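Local coordinates for DUF309 domain-containing protein (PDB 2CWY) that is of unknown function but belongs to the DUF309 family and folds as a small, compact, all-helical single chain, at residues G58-N61 / L62-A65; L38-G41 / V42-A46; P3-E6 / E7-G10; Y17-V20 / H21-L24. All coordinates share one frame; numbering follows the deposited sequence.

Interaction 1: residues G58-N61 / L62-A65; sequences GLRN and LRKA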
loop_
_atom_site.group_PDB
_atom_site.type_symbol
_atom_site.label_atom_id
_atom_site.label_comp_id
_atom_site.label_asym_id
_atom_site.label_seq_id
_atom_site.Cartn_x
_atom_site.Cartn_y
_atom_site.Cartn_z
ATOM N N GLY A 58 -6.135 4.593 11.732
ATOM C CA GLY A 58 -5.653 3.973 10.510
ATOM C C GLY A 58 -6.532 2.843 9.993
ATOM O O GLY A 58 -6.382 2.400 8.852
ATOM N N LEU A 59 -7.464 2.367 10.818
ATOM C CA LEU A 59 -8.322 1.258 10.407
ATOM C C LEU A 59 -9.238 1.536 9.229
ATOM O O LEU A 59 -9.564 0.615 8.488
ATOM C CB LEU A 59 -9.159 0.751 11.587
ATOM C CG LEU A 59 -8.594 -0.461 12.328
ATOM C CD1 LEU A 59 -8.582 -1.663 11.404
ATOM C CD2 LEU A 59 -7.202 -0.157 12.826
ATOM N N ARG A 60 -9.670 2.783 9.060
ATOM C CA ARG A 60 -10.540 3.105 7.928
ATOM C C ARG A 60 -9.746 2.874 6.633
ATOM O O ARG A 60 -10.246 2.267 5.677
ATOM C CB ARG A 60 -11.029 4.557 8.025
ATOM C CG ARG A 60 -12.050 4.937 6.956
ATOM C CD ARG A 60 -12.652 6.325 7.213
ATOM N NE ARG A 60 -13.768 6.609 6.310
ATOM C CZ ARG A 60 -14.473 7.738 6.320
ATOM N NH1 ARG A 60 -14.180 8.701 7.189
ATOM N NH2 ARG A 60 -15.473 7.909 5.459
ATOM N N ASN A 61 -8.504 3.350 6.615
ATOM C CA ASN A 61 -7.628 3.158 5.468
ATOM C C ASN A 61 -7.320 1.665 5.265
ATOM O O ASN A 61 -7.344 1.179 4.136
ATOM C CB ASN A 61 -6.334 3.966 5.652
ATOM C CG ASN A 61 -6.507 5.442 5.298
ATOM O OD1 ASN A 61 -5.657 6.281 5.621
ATOM N ND2 ASN A 61 -7.599 5.760 4.624
ATOM N N LEU A 62 -7.049 0.928 6.346
ATOM C CA LEU A 62 -6.775 -0.508 6.212
ATOM C C LEU A 62 -7.985 -1.213 5.593
ATOM O O LEU A 62 -7.829 -2.053 4.700
ATOM C CB LEU A 62 -6.461 -1.152 7.569
ATOM C CG LEU A 62 -6.331 -2.677 7.540
ATOM C CD1 LEU A 62 -5.208 -3.082 6.606
ATOM C CD2 LEU A 62 -6.081 -3.203 8.941
ATOM N N ARG A 63 -9.187 -0.863 6.060
ATOM C CA ARG A 63 -10.421 -1.457 5.541
ATOM C C ARG A 63 -10.572 -1.184 4.040
ATOM O O ARG A 63 -10.917 -2.085 3.260
ATOM C CB ARG A 63 -11.655 -0.904 6.285
ATOM C CG ARG A 63 -12.970 -1.087 5.513
ATOM C CD ARG A 63 -14.215 -0.760 6.346
ATOM N NE ARG A 63 -14.131 0.511 7.065
ATOM C CZ ARG A 63 -13.991 1.706 6.493
ATOM N NH1 ARG A 63 -13.914 1.822 5.172
ATOM N NH2 ARG A 63 -13.953 2.798 7.252
ATOM N N LYS A 64 -10.320 0.056 3.629
ATOM C CA LYS A 64 -10.427 0.400 2.208
ATOM C C LYS A 64 -9.372 -0.354 1.400
ATOM O O LYS A 64 -9.637 -0.813 0.282
ATOM C CB LYS A 64 -10.267 1.905 2.028
ATOM C CG LYS A 64 -11.417 2.683 2.657
ATOM C CD LYS A 64 -11.084 4.153 2.798
ATOM C CE LYS A 64 -10.950 4.830 1.464
ATOM N NZ LYS A 64 -10.679 6.294 1.658
ATOM N N ALA A 65 -8.171 -0.476 1.959
ATOM C CA ALA A 65 -7.109 -1.208 1.279
ATOM C C ALA A 65 -7.513 -2.672 1.084
ATOM O O ALA A 65 -7.317 -3.248 0.014
ATOM C CB ALA A 65 -5.818 -1.134 2.082
HETATM O O HOH W 1 -14.236 5.081 4.188
HETATM O O HOH W 2 -7.976 7.839 2.560
#

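Interaction 2: residues L38-G41 / V42-A46; sequences LLQG and VILLA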
loop_
_atom_site.group_PDB
_atom_site.type_symbol
_atom_site.label_atom_id
_atom_site.label_comp_id
_atom_site.label_asym_id
_atom_site.label_seq_id
_atom_site.Cartn_x
_atom_site.Cartn_y
_atom_site.Cartn_z
ATOM N N LEU A 38 -4.431 -2.738 -7.025
ATOM C CA LEU A 38 -3.247 -3.035 -6.250
ATOM C C LEU A 38 -2.549 -1.752 -5.809
ATOM O O LEU A 38 -2.200 -1.604 -4.642
ATOM C CB LEU A 38 -2.279 -3.880 -7.065
ATOM C CG LEU A 38 -0.918 -4.027 -6.383
ATOM C CD1 LEU A 38 -1.040 -4.963 -5.182
ATOM C CD2 LEU A 38 0.073 -4.546 -7.363
ATOM N N LEU A 39 -2.338 -0.824 -6.742
ATOM C CA LEU A 39 -1.656 0.431 -6.406
ATOM C C LEU A 39 -2.408 1.226 -5.338
ATOM O O LEU A 39 -1.803 1.722 -4.379
ATOM C CB LEU A 39 -1.443 1.266 -7.679
ATOM C CG LEU A 39 -0.406 0.644 -8.631
ATOM C CD1 LEU A 39 -0.594 1.178 -10.038
ATOM C CD2 LEU A 39 1.008 0.943 -8.119
ATOM N N GLN A 40 -3.725 1.328 -5.473
ATOM C CA GLN A 40 -4.486 2.060 -4.478
ATOM C C GLN A 40 -4.465 1.349 -3.123
ATOM O O GLN A 40 -4.472 1.997 -2.093
ATOM C CB GLN A 40 -5.923 2.265 -4.931
ATOM C CG GLN A 40 -6.598 3.386 -4.151
ATOM C CD GLN A 40 -7.883 3.833 -4.794
ATOM O OE1 GLN A 40 -8.740 3.012 -5.118
ATOM N NE2 GLN A 40 -8.030 5.138 -4.981
ATOM N N GLY A 41 -4.436 0.018 -3.136
ATOM C CA GLY A 41 -4.394 -0.740 -1.897
ATOM C C GLY A 41 -3.097 -0.477 -1.145
ATOM O O GLY A 41 -3.106 -0.250 0.064
ATOM N N VAL A 42 -1.975 -0.509 -1.856
ATOM C CA VAL A 42 -0.672 -0.248 -1.238
ATOM C C VAL A 42 -0.637 1.207 -0.729
ATOM O O VAL A 42 -0.120 1.490 0.355
ATOM C CB VAL A 42 0.480 -0.467 -2.252
ATOM C CG1 VAL A 42 1.828 -0.066 -1.624
ATOM C CG2 VAL A 42 0.516 -1.917 -2.685
ATOM N N ILE A 43 -1.188 2.122 -1.524
ATOM C CA ILE A 43 -1.247 3.522 -1.136
ATOM C C ILE A 43 -2.035 3.672 0.177
ATOM O O ILE A 43 -1.621 4.410 1.075
ATOM C CB ILE A 43 -1.919 4.375 -2.248
ATOM C CG1 ILE A 43 -0.908 4.674 -3.363
ATOM C CG2 ILE A 43 -2.492 5.662 -1.656
ATOM C CD1 ILE A 43 -1.536 5.308 -4.586
ATOM N N LEU A 44 -3.157 2.963 0.288
ATOM C CA LEU A 44 -4.000 3.051 1.487
ATOM C C LEU A 44 -3.346 2.417 2.718
ATOM O O LEU A 44 -3.596 2.846 3.843
ATOM C CB LEU A 44 -5.373 2.414 1.206
ATOM C CG LEU A 44 -6.263 3.205 0.227
ATOM C CD1 LEU A 44 -7.393 2.315 -0.329
ATOM C CD2 LEU A 44 -6.840 4.410 0.963
ATOM N N LEU A 45 -2.523 1.391 2.513
ATOM C CA LEU A 45 -1.817 0.773 3.636
ATOM C C LEU A 45 -0.771 1.780 4.123
ATOM O O LEU A 45 -0.606 1.993 5.333
ATOM C CB LEU A 45 -1.114 -0.515 3.198
ATOM C CG LEU A 45 -2.027 -1.651 2.730
ATOM C CD1 LEU A 45 -1.175 -2.873 2.403
ATOM C CD2 LEU A 45 -3.030 -1.987 3.815
ATOM N N ALA A 46 -0.056 2.396 3.182
ATOM C CA ALA A 46 0.945 3.394 3.558
ATOM C C ALA A 46 0.241 4.536 4.306
ATOM O O ALA A 46 0.711 5.000 5.353
ATOM C CB ALA A 46 1.666 3.933 2.303
#

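Interaction 3: residues P3-E6 / E7-G10; sequences PDWE and EVLG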
loop_
_atom_site.group_PDB
_atom_site.type_symbol
_atom_site.label_atom_id
_atom_site.label_comp_id
_atom_site.label_asym_id
_atom_site.label_seq_id
_atom_site.Cartn_x
_atom_site.Cartn_y
_atom_site.Cartn_z
ATOM N N PRO A 3 6.087 0.592 -10.919
ATOM C CA PRO A 3 6.997 0.833 -9.793
ATOM C C PRO A 3 8.175 -0.142 -9.681
ATOM O O PRO A 3 8.057 -1.304 -10.051
ATOM C CB PRO A 3 6.075 0.708 -8.570
ATOM C CG PRO A 3 4.711 1.021 -9.107
ATOM C CD PRO A 3 4.718 0.320 -10.442
ATOM N N ASP A 4 9.313 0.347 -9.190
ATOM C CA ASP A 4 10.459 -0.518 -8.916
ATOM C C ASP A 4 10.163 -0.813 -7.440
ATOM O O ASP A 4 10.460 0.004 -6.573
ATOM C CB ASP A 4 11.788 0.240 -9.016
ATOM C CG ASP A 4 12.972 -0.598 -8.552
ATOM O OD1 ASP A 4 12.801 -1.439 -7.640
ATOM O OD2 ASP A 4 14.082 -0.417 -9.086
ATOM N N TRP A 5 9.559 -1.964 -7.157
ATOM C CA TRP A 5 9.184 -2.283 -5.785
ATOM C C TRP A 5 10.349 -2.358 -4.798
ATOM O O TRP A 5 10.162 -2.175 -3.598
ATOM C CB TRP A 5 8.327 -3.563 -5.765
ATOM C CG TRP A 5 6.983 -3.399 -6.450
ATOM C CD1 TRP A 5 6.543 -4.037 -7.580
ATOM C CD2 TRP A 5 5.896 -2.560 -6.019
ATOM N NE1 TRP A 5 5.249 -3.649 -7.871
ATOM C CE2 TRP A 5 4.833 -2.745 -6.929
ATOM C CE3 TRP A 5 5.720 -1.675 -4.945
ATOM C CZ2 TRP A 5 3.602 -2.073 -6.797
ATOM C CZ3 TRP A 5 4.491 -1.009 -4.812
ATOM C CH2 TRP A 5 3.454 -1.216 -5.737
ATOM N N GLU A 6 11.558 -2.606 -5.291
ATOM C CA GLU A 6 12.702 -2.647 -4.396
ATOM C C GLU A 6 12.871 -1.251 -3.800
ATOM O O GLU A 6 13.103 -1.095 -2.609
ATOM C CB GLU A 6 13.962 -3.066 -5.153
ATOM C CG GLU A 6 15.083 -3.578 -4.247
ATOM C CD GLU A 6 14.590 -4.538 -3.153
ATOM O OE1 GLU A 6 13.570 -5.240 -3.360
ATOM O OE2 GLU A 6 15.237 -4.600 -2.082
ATOM N N GLU A 7 12.741 -0.229 -4.637
ATOM C CA GLU A 7 12.854 1.149 -4.170
ATOM C C GLU A 7 11.699 1.520 -3.249
ATOM O O GLU A 7 11.895 2.149 -2.204
ATOM C CB GLU A 7 12.851 2.119 -5.353
ATOM C CG GLU A 7 14.146 2.131 -6.118
ATOM C CD GLU A 7 15.323 2.402 -5.207
ATOM O OE1 GLU A 7 15.320 3.464 -4.537
ATOM O OE2 GLU A 7 16.237 1.548 -5.161
ATOM N N VAL A 8 10.493 1.131 -3.640
ATOM C CA VAL A 8 9.306 1.462 -2.858
ATOM C C VAL A 8 9.353 0.814 -1.486
ATOM O O VAL A 8 9.066 1.452 -0.478
ATOM C CB VAL A 8 8.022 1.042 -3.602
ATOM C CG1 VAL A 8 6.796 1.305 -2.727
ATOM C CG2 VAL A 8 7.909 1.817 -4.916
ATOM N N LEU A 9 9.733 -0.451 -1.442
ATOM C CA LEU A 9 9.815 -1.146 -0.163
ATOM C C LEU A 9 10.967 -0.565 0.659
ATOM O O LEU A 9 10.980 -0.667 1.889
ATOM C CB LEU A 9 9.993 -2.649 -0.396
ATOM C CG LEU A 9 8.779 -3.289 -1.072
ATOM C CD1 LEU A 9 9.043 -4.764 -1.322
ATOM C CD2 LEU A 9 7.549 -3.089 -0.195
ATOM N N GLY A 10 11.924 0.052 -0.031
ATOM C CA GLY A 10 13.044 0.687 0.642
ATOM C C GLY A 10 12.521 1.871 1.435
ATOM O O GLY A 10 12.896 2.078 2.591
#

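Interaction 4: residues Y17-V20 / H21-L24; sequences YYEV and HEVL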
loop_
_atom_site.group_PDB
_atom_site.type_symbol
_atom_site.label_atom_id
_atom_site.label_comp_id
_atom_site.label_asym_id
_atom_site.label_seq_id
_atom_site.Cartn_x
_atom_site.Cartn_y
_atom_site.Cartn_z
ATOM N N TYR A 17 6.343 6.424 4.900
ATOM C CA TYR A 17 5.018 6.048 4.419
ATOM C C TYR A 17 4.347 7.058 3.506
ATOM O O TYR A 17 3.738 6.685 2.504
ATOM C CB TYR A 17 4.102 5.753 5.604
ATOM C CG TYR A 17 4.647 4.691 6.526
ATOM C CD1 TYR A 17 4.982 3.415 6.044
ATOM C CD2 TYR A 17 4.836 4.955 7.882
ATOM C CE1 TYR A 17 5.492 2.435 6.898
ATOM C CE2 TYR A 17 5.343 3.988 8.741
ATOM C CZ TYR A 17 5.666 2.734 8.249
ATOM O OH TYR A 17 6.149 1.783 9.123
ATOM N N TYR A 18 4.451 8.337 3.843
ATOM C CA TYR A 18 3.824 9.356 3.012
ATOM C C TYR A 18 4.542 9.421 1.654
ATOM O O TYR A 18 3.921 9.649 0.618
ATOM C CB TYR A 18 3.866 10.708 3.735
ATOM C CG TYR A 18 2.703 11.622 3.395
ATOM C CD1 TYR A 18 2.483 12.792 4.117
ATOM C CD2 TYR A 18 1.824 11.313 2.356
ATOM C CE1 TYR A 18 1.415 13.640 3.813
ATOM C CE2 TYR A 18 0.750 12.153 2.040
ATOM C CZ TYR A 18 0.553 13.314 2.775
ATOM O OH TYR A 18 -0.507 14.147 2.475
ATOM N N GLU A 19 5.849 9.178 1.657
ATOM C CA GLU A 19 6.609 9.189 0.420
ATOM C C GLU A 19 6.156 8.024 -0.483
ATOM O O GLU A 19 6.068 8.171 -1.699
ATOM C CB GLU A 19 8.099 9.059 0.723
ATOM C CG GLU A 19 8.977 9.723 -0.304
ATOM C CD GLU A 19 8.710 11.217 -0.393
ATOM O OE1 GLU A 19 8.465 11.845 0.660
ATOM O OE2 GLU A 19 8.751 11.766 -1.511
ATOM N N VAL A 20 5.874 6.869 0.113
ATOM C CA VAL A 20 5.404 5.725 -0.657
ATOM C C VAL A 20 4.122 6.140 -1.373
ATOM O O VAL A 20 3.929 5.867 -2.562
ATOM C CB VAL A 20 5.110 4.500 0.259
ATOM C CG1 VAL A 20 4.239 3.475 -0.487
ATOM C CG2 VAL A 20 6.425 3.852 0.685
ATOM N N HIS A 21 3.256 6.826 -0.641
ATOM C CA HIS A 21 1.992 7.292 -1.186
ATOM C C HIS A 21 2.206 8.232 -2.388
ATOM O O HIS A 21 1.600 8.061 -3.453
ATOM C CB HIS A 21 1.204 7.975 -0.057
ATOM C CG HIS A 21 -0.195 8.347 -0.431
ATOM N ND1 HIS A 21 -1.190 8.521 0.506
ATOM C CD2 HIS A 21 -0.769 8.570 -1.638
ATOM C CE1 HIS A 21 -2.319 8.831 -0.108
ATOM N NE2 HIS A 21 -2.091 8.869 -1.409
ATOM N N GLU A 22 3.082 9.216 -2.218
ATOM C CA GLU A 22 3.388 10.180 -3.274
ATOM C C GLU A 22 4.044 9.546 -4.501
ATOM O O GLU A 22 3.730 9.913 -5.631
ATOM C CB GLU A 22 4.312 11.267 -2.724
ATOM C CG GLU A 22 4.483 12.455 -3.643
ATOM C CD GLU A 22 5.461 13.462 -3.093
ATOM O OE1 GLU A 22 5.407 13.738 -1.873
ATOM O OE2 GLU A 22 6.279 13.982 -3.882
ATOM N N VAL A 23 4.952 8.593 -4.284
ATOM C CA VAL A 23 5.644 7.943 -5.391
ATOM C C VAL A 23 4.725 7.052 -6.233
ATOM O O VAL A 23 4.905 6.941 -7.445
ATOM C CB VAL A 23 6.871 7.125 -4.866
ATOM C CG1 VAL A 23 7.396 6.169 -5.928
ATOM C CG2 VAL A 23 7.976 8.089 -4.475
ATOM N N LEU A 24 3.722 6.449 -5.601
ATOM C CA LEU A 24 2.807 5.566 -6.315
ATOM C C LEU A 24 1.631 6.261 -7.001
ATOM O O LEU A 24 0.996 5.677 -7.878
ATOM C CB LEU A 24 2.277 4.492 -5.370
ATOM C CG LEU A 24 3.310 3.519 -4.799
ATOM C CD1 LEU A 24 2.598 2.574 -3.842
ATOM C CD2 LEU A 24 3.975 2.730 -5.925
HETATM O O HOH W 3 5.510 12.785 0.710
#

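Interaction 1: residues G58-N61 / L62-A65
The guanidinium of R63 lies over R60 O in the first turns of helix 59-69, an alpha-helix, at its N-terminal end. The chain of R63 is bent at chi3 (48°), which returns its guanidinium toward the backbone. R60 O is 3.6 Å above the plane of that group and nearer its edge than its middle. The exact placement of the group is doubtful, because R63 NH2 comes too close to R60 CG in the model. R60 runs straight outward from CG to NE. One water accepts from R60 NE at 2.7 Å and, weakly, from R63 NH1, so it joins the two side chains. On the apolar side, L59 and L62 run side by side, with L59 CD1 3.8 Å from L62 CD2. Four i to i+4 backbone bonds hold these side chains in step: L62 N to G58 O, R63 N to L59 O, K64 N to R60 O and A65 N to N61 O. Further out, L62 packs on L45 of helix 33-53 and on L85, R89 and L92 of helix 81-92. N61 touches A47 and A48, so this face of the helix is turned to the body of the protein. A second water joins N61 and K64: it accepts from N61 ND2 at 3.0 Å and, more weakly, from K64 NZ at 3.2 Å.

Interaction 2: residues L38-G41 / V42-A46
L38 O accepts from V42 N at 3.0 Å in the central part of helix 33-53. The next three carbonyls do the same one residue further on: L39 O takes I43 N at 2.9 Å, Q40 O takes L44 N and G41 O takes L45 N. V42 O in turn receives A46 N. The N-H groups of V42 to A46 and the carbonyls of L38 to V42 are thus all paired by the alpha-helix itself. The polar end of Q40 finds its partner on another helix: OE1 accepts a hydrogen bond from R68 NE of helix 59-69. The aliphatic part of Q40 stays on this helix and runs beside L44, with CG 4.0 Å from L44 CD1. L44 reaches there because its CG is anti to the carbonyl carbon (chi1 -70°), which also lays CG 3.2 Å from Q40 O. I43 CG1 sits likewise against L39 O, at 3.2 Å. L38 CD1 and V42 CG2 make a looser apolar contact at 4.2 Å. Neighbouring helices pack on these residues: I43 meets L24 of helix 17-30, L45 meets A65 of helix 59-69, and V42 meets L84 of helix 81-92. With its backbone polar groups paired internally, this stretch can present mainly hydrocarbon to its neighbours, apart from Q40, which bonds R68, as befits the central helix of a bundle.

Interaction 3: residues P3-E6 / E7-G10
D4 has its CG anti to the backbone N (chi1 172°), which swings the carboxylate over the start of helix 5-13 toward E7 N. W5 takes the other course, with CG anti to the carbonyl carbon, and its indole comes to lie alongside V8. D4 is the N-cap. Its OD1 accepts from E7 N at 3.2 Å, the donor standing above the carboxylate plane, 63° out of it. The same oxygen takes a weak bond from E6 N. D4 O accepts from V8 N at 3.1 Å and opens the regular helical pairing, which W5 O and L9 N continue at 2.8 Å. The E7 chain bends at chi2 beside the D4 carboxylate, with E7 CG 3.8 Å from D4 CG. The two carboxylate planes are 85° apart, and D4 OD2 and E7 OE2 stay 4.9 Å from each other. On the inner side, W5 CE3 is 3.8 Å from V8 CB. P3 CB covers one face of the indole, 3.9 Å above its centre, a CH-pi type of packing. P3 and W5 also rest on L24 of helix 17-30 and L39 of helix 33-53, while W5 NE1 gives a weak hydrogen bond to M77 O. One carboxylate therefore serves two N-H groups of the first turn, one of them only weakly, and its negative charge probably interacts favourably with the helix dipole, while proline and indole pack against the neighbouring helices.

Interaction 4: residues Y17-V20 / H21-L24
V20 and L24 form the apolar part of this contact, one turn apart on helix 17-30. They lie side by side, with V20 CG1 3.8 Å from L24 CD1. V20 CG1 is anti to the backbone N (chi1 163°) and L24 CG is anti to the carbonyl carbon, and the two branches meet on the inner face of the helix. There V20 packs on V8 and L11 of helix 5-13, and L24 on V42 of helix 33-53. The aromatic contact is made by H21 CB, which stands at the edge of the Y18 ring, near its plane and 4.2 Å from Y18 CD2. The Y18 ring also meets that of H50 on helix 33-53, while Y17 makes an edge-to-face pair with W12. The acidic pair is E19 and E22, which point the same way with carboxylate planes 58° apart. E19 OE2 and E22 OE1 are 3.9 Å apart. One water bridges the pair, donating to E19 OE1 at 3.1 Å and to E22 OE1 at 2.8 Å. Backbone bonds are regular, running from H21 N to Y17 O, E22 N to Y18 O, V23 N to E19 O and L24 N to V20 O. Valine, leucine and the aromatic residues thus meet neighbouring helices, while the two carboxylates share a water that probably softens their repulsion.

Overall arrangement
The four contacts lie on four successive helices of one all-helical chain. Along the sequence the order is interaction 3 (helix 5-13), interaction 4 (17-30), interaction 2 (33-53) and interaction 1 (59-69). Interaction 2 is the most central, its centre about 3 Å from that of the chain, and it touches all three others. Interaction 4 lies about 9 Å from it, interaction 1 about 10 Å and interaction 3 about 13 Å, centre to centre. Interactions 3 and 4 also touch each other. Interactions 1 and 3 are on opposite sides of the chain's centre, about 22 Å apart between centres. Helix 33-53 thus joins the two flanks of the bundle.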